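Local coordinates for ferrous iron uptake transporter protein B (PDB 3TAH) that probably drives ferrous iron uptake across the cell membrane with GTP, this piece being its cytosolic G-protein and helical domains, at residues 204-209 against 243-248. The protein carries 1 engineered substitution. Numbering follows the deposited sequence.
Sequences KLFEQD and SIVINE
Glu-207, which meets Val-245 across the contact with one carboxylate oxygen, holds Lys-204 with the other: Lys-204 NZ lies 2.7 Å from Glu-207 OE1, a hydrogen-bonded salt bridge made on the syn side of the carboxylate and 18° out of its plane. Both segments belong to the helical domain that accompanies the G domain in FeoB. Here the C-terminal end of helix 198-206 packs against helix 241-259, with Glu-207 and Val-245 the closest backbone pair at 7.1 Å between CA atoms. A Schellman motif ends the first helix. Its evidence is the pair of bonds from Asp-209 N to Lys-204 O and from Gln-208 N to Leu-205 O, together with the positive phi of Gln-208. Asp-209 then serves as N-cap of the next helix through OD2 and the amide of Val-212, and the same oxygen forms a salt bridge with Arg-73.

No hydrogen bond joins the two segments; they meet through apolar touches at a ring edge and a carboxylate oxygen lying against a valine methyl. With CG of Phe-206 anti to the backbone N (chi1 179°), the ring meets helix 241-259 with its edge. Val-245 CG2 sits near the ring plane, 3.6 Å from Phe-206 CD2, and Ile-244 CD1 lies at the same rim, 4.1 Å from Phe-206 CZ. Leu-178 and Ile-185 of helix 176-189 and Thr-233 of helix 220-237 also touch this buried ring. The two methyls of Val-245 divide the work: while CG2 serves the phenyl edge, CG1 lies 3.6 Å from Glu-207 OE2, the carboxylate oxygen not bonded to Lys-204.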
loop_
_atom_site.group_PDB
_atom_site.type_symbol
_atom_site.label_atom_id
_atom_site.label_comp_id
_atom_site.label_asym_id
_atom_site.label_seq_id
_atom_site.Cartn_x
_atom_site.Cartn_y
_atom_site.Cartn_z
ATOM N N LYS A 204 7.597 5.895 9.052
ATOM C CA LYS A 204 8.964 5.549 8.649
ATOM C C LYS A 204 10.027 6.147 9.562
ATOM O O LYS A 204 11.009 5.492 9.890
ATOM C CB LYS A 204 9.221 5.978 7.207
ATOM C CG LYS A 204 8.515 5.099 6.199
ATOM C CD LYS A 204 9.321 3.868 5.898
ATOM C CE LYS A 204 8.511 2.785 5.209
ATOM N NZ LYS A 204 7.536 2.169 6.150
ATOM N N LEU A 205 9.834 7.396 9.968
ATOM C CA LEU A 205 10.759 8.032 10.891
ATOM C C LEU A 205 10.748 7.348 12.248
ATOM O O LEU A 205 11.811 7.158 12.861
ATOM C CB LEU A 205 10.432 9.515 11.057
ATOM C CG LEU A 205 10.857 10.337 9.835
ATOM C CD1 LEU A 205 10.172 11.691 9.855
ATOM C CD2 LEU A 205 12.377 10.462 9.779
ATOM N N PHE A 206 9.552 6.978 12.701
ATOM C CA PHE A 206 9.408 6.309 13.983
ATOM C C PHE A 206 10.206 5.003 13.996
ATOM O O PHE A 206 10.919 4.709 14.967
ATOM C CB PHE A 206 7.943 6.029 14.318
ATOM C CG PHE A 206 7.762 5.304 15.627
ATOM C CD1 PHE A 206 7.754 6.004 16.830
ATOM C CD2 PHE A 206 7.614 3.922 15.663
ATOM C CE1 PHE A 206 7.592 5.330 18.050
ATOM C CE2 PHE A 206 7.456 3.236 16.880
ATOM C CZ PHE A 206 7.442 3.935 18.073
ATOM N N GLU A 207 10.103 4.244 12.909
ATOM C CA GLU A 207 10.805 2.959 12.799
ATOM C C GLU A 207 12.266 3.076 12.305
ATOM O O GLU A 207 12.918 2.063 12.007
ATOM C CB GLU A 207 9.987 1.997 11.934
ATOM C CG GLU A 207 10.028 2.311 10.468
ATOM C CD GLU A 207 8.937 1.636 9.645
ATOM O OE1 GLU A 207 8.967 1.855 8.420
ATOM O OE2 GLU A 207 8.085 0.901 10.184
ATOM N N GLN A 208 12.765 4.305 12.232
ATOM C CA GLN A 208 14.136 4.635 11.829
ATOM C C GLN A 208 14.542 4.095 10.463
ATOM O O GLN A 208 15.645 3.578 10.275
ATOM C CB GLN A 208 15.106 4.206 12.911
ATOM C CG GLN A 208 14.894 5.031 14.162
ATOM C CD GLN A 208 15.140 4.239 15.380
ATOM O OE1 GLN A 208 16.195 4.344 15.991
ATOM N NE2 GLN A 208 14.163 3.421 15.751
ATOM N N ASP A 209 13.628 4.251 9.514
ATOM C CA ASP A 209 13.882 3.925 8.131
ATOM C C ASP A 209 15.058 4.740 7.596
ATOM O O ASP A 209 15.010 5.966 7.549
ATOM C CB ASP A 209 12.638 4.203 7.299
ATOM C CG ASP A 209 12.787 3.720 5.882
ATOM O OD1 ASP A 209 12.471 2.538 5.627
ATOM O OD2 ASP A 209 13.222 4.528 5.030
ATOM N N SER A 243 9.689 -3.191 15.701
ATOM C CA SER A 243 8.815 -4.276 16.164
ATOM C C SER A 243 7.420 -3.792 16.563
ATOM O O SER A 243 6.427 -4.461 16.278
ATOM C CB SER A 243 9.441 -5.023 17.346
ATOM O OG SER A 243 10.604 -5.730 16.958
ATOM N N ILE A 244 7.356 -2.640 17.224
ATOM C CA ILE A 244 6.099 -2.020 17.625
ATOM C C ILE A 244 5.219 -1.835 16.398
ATOM O O ILE A 244 4.046 -2.231 16.399
ATOM C CB ILE A 244 6.325 -0.649 18.345
ATOM C CG1 ILE A 244 6.967 -0.820 19.729
ATOM C CG2 ILE A 244 4.996 0.109 18.491
ATOM C CD1 ILE A 244 7.523 0.495 20.325
ATOM N N VAL A 245 5.785 -1.258 15.343
ATOM C CA VAL A 245 5.006 -0.993 14.116
ATOM C C VAL A 245 4.559 -2.297 13.448
ATOM O O VAL A 245 3.405 -2.424 13.049
ATOM C CB VAL A 245 5.784 -0.086 13.132
ATOM C CG1 VAL A 245 4.991 0.133 11.853
ATOM C CG2 VAL A 245 6.088 1.244 13.788
ATOM N N ILE A 246 5.468 -3.262 13.351
ATOM C CA ILE A 246 5.141 -4.590 12.830
ATOM C C ILE A 246 3.978 -5.212 13.586
ATOM O O ILE A 246 3.011 -5.678 12.976
ATOM C CB ILE A 246 6.353 -5.557 12.910
ATOM C CG1 ILE A 246 7.446 -5.173 11.910
ATOM C CG2 ILE A 246 5.907 -6.972 12.644
ATOM C CD1 ILE A 246 8.734 -6.017 12.072
ATOM N N ASN A 247 4.065 -5.195 14.917
ATOM C CA ASN A 247 3.021 -5.784 15.756
ATOM C C ASN A 247 1.694 -5.064 15.579
ATOM O O ASN A 247 0.648 -5.709 15.512
ATOM C CB ASN A 247 3.446 -5.788 17.240
ATOM C CG ASN A 247 4.626 -6.703 17.515
ATOM O OD1 ASN A 247 4.909 -7.615 16.739
ATOM N ND2 ASN A 247 5.322 -6.469 18.637
ATOM N N GLU A 248 1.737 -3.722 15.502
ATOM C CA GLU A 248 0.514 -2.928 15.299
ATOM C C GLU A 248 -0.130 -3.197 13.941
ATOM O O GLU A 248 -1.357 -3.285 13.872
ATOM C CB GLU A 248 0.750 -1.419 15.507
ATOM C CG GLU A 248 0.995 -1.026 16.960
ATOM C CD GLU A 248 -0.130 -1.427 17.899
ATOM O OE1 GLU A 248 -1.309 -1.234 17.575
ATOM O OE2 GLU A 248 0.180 -1.940 18.984
#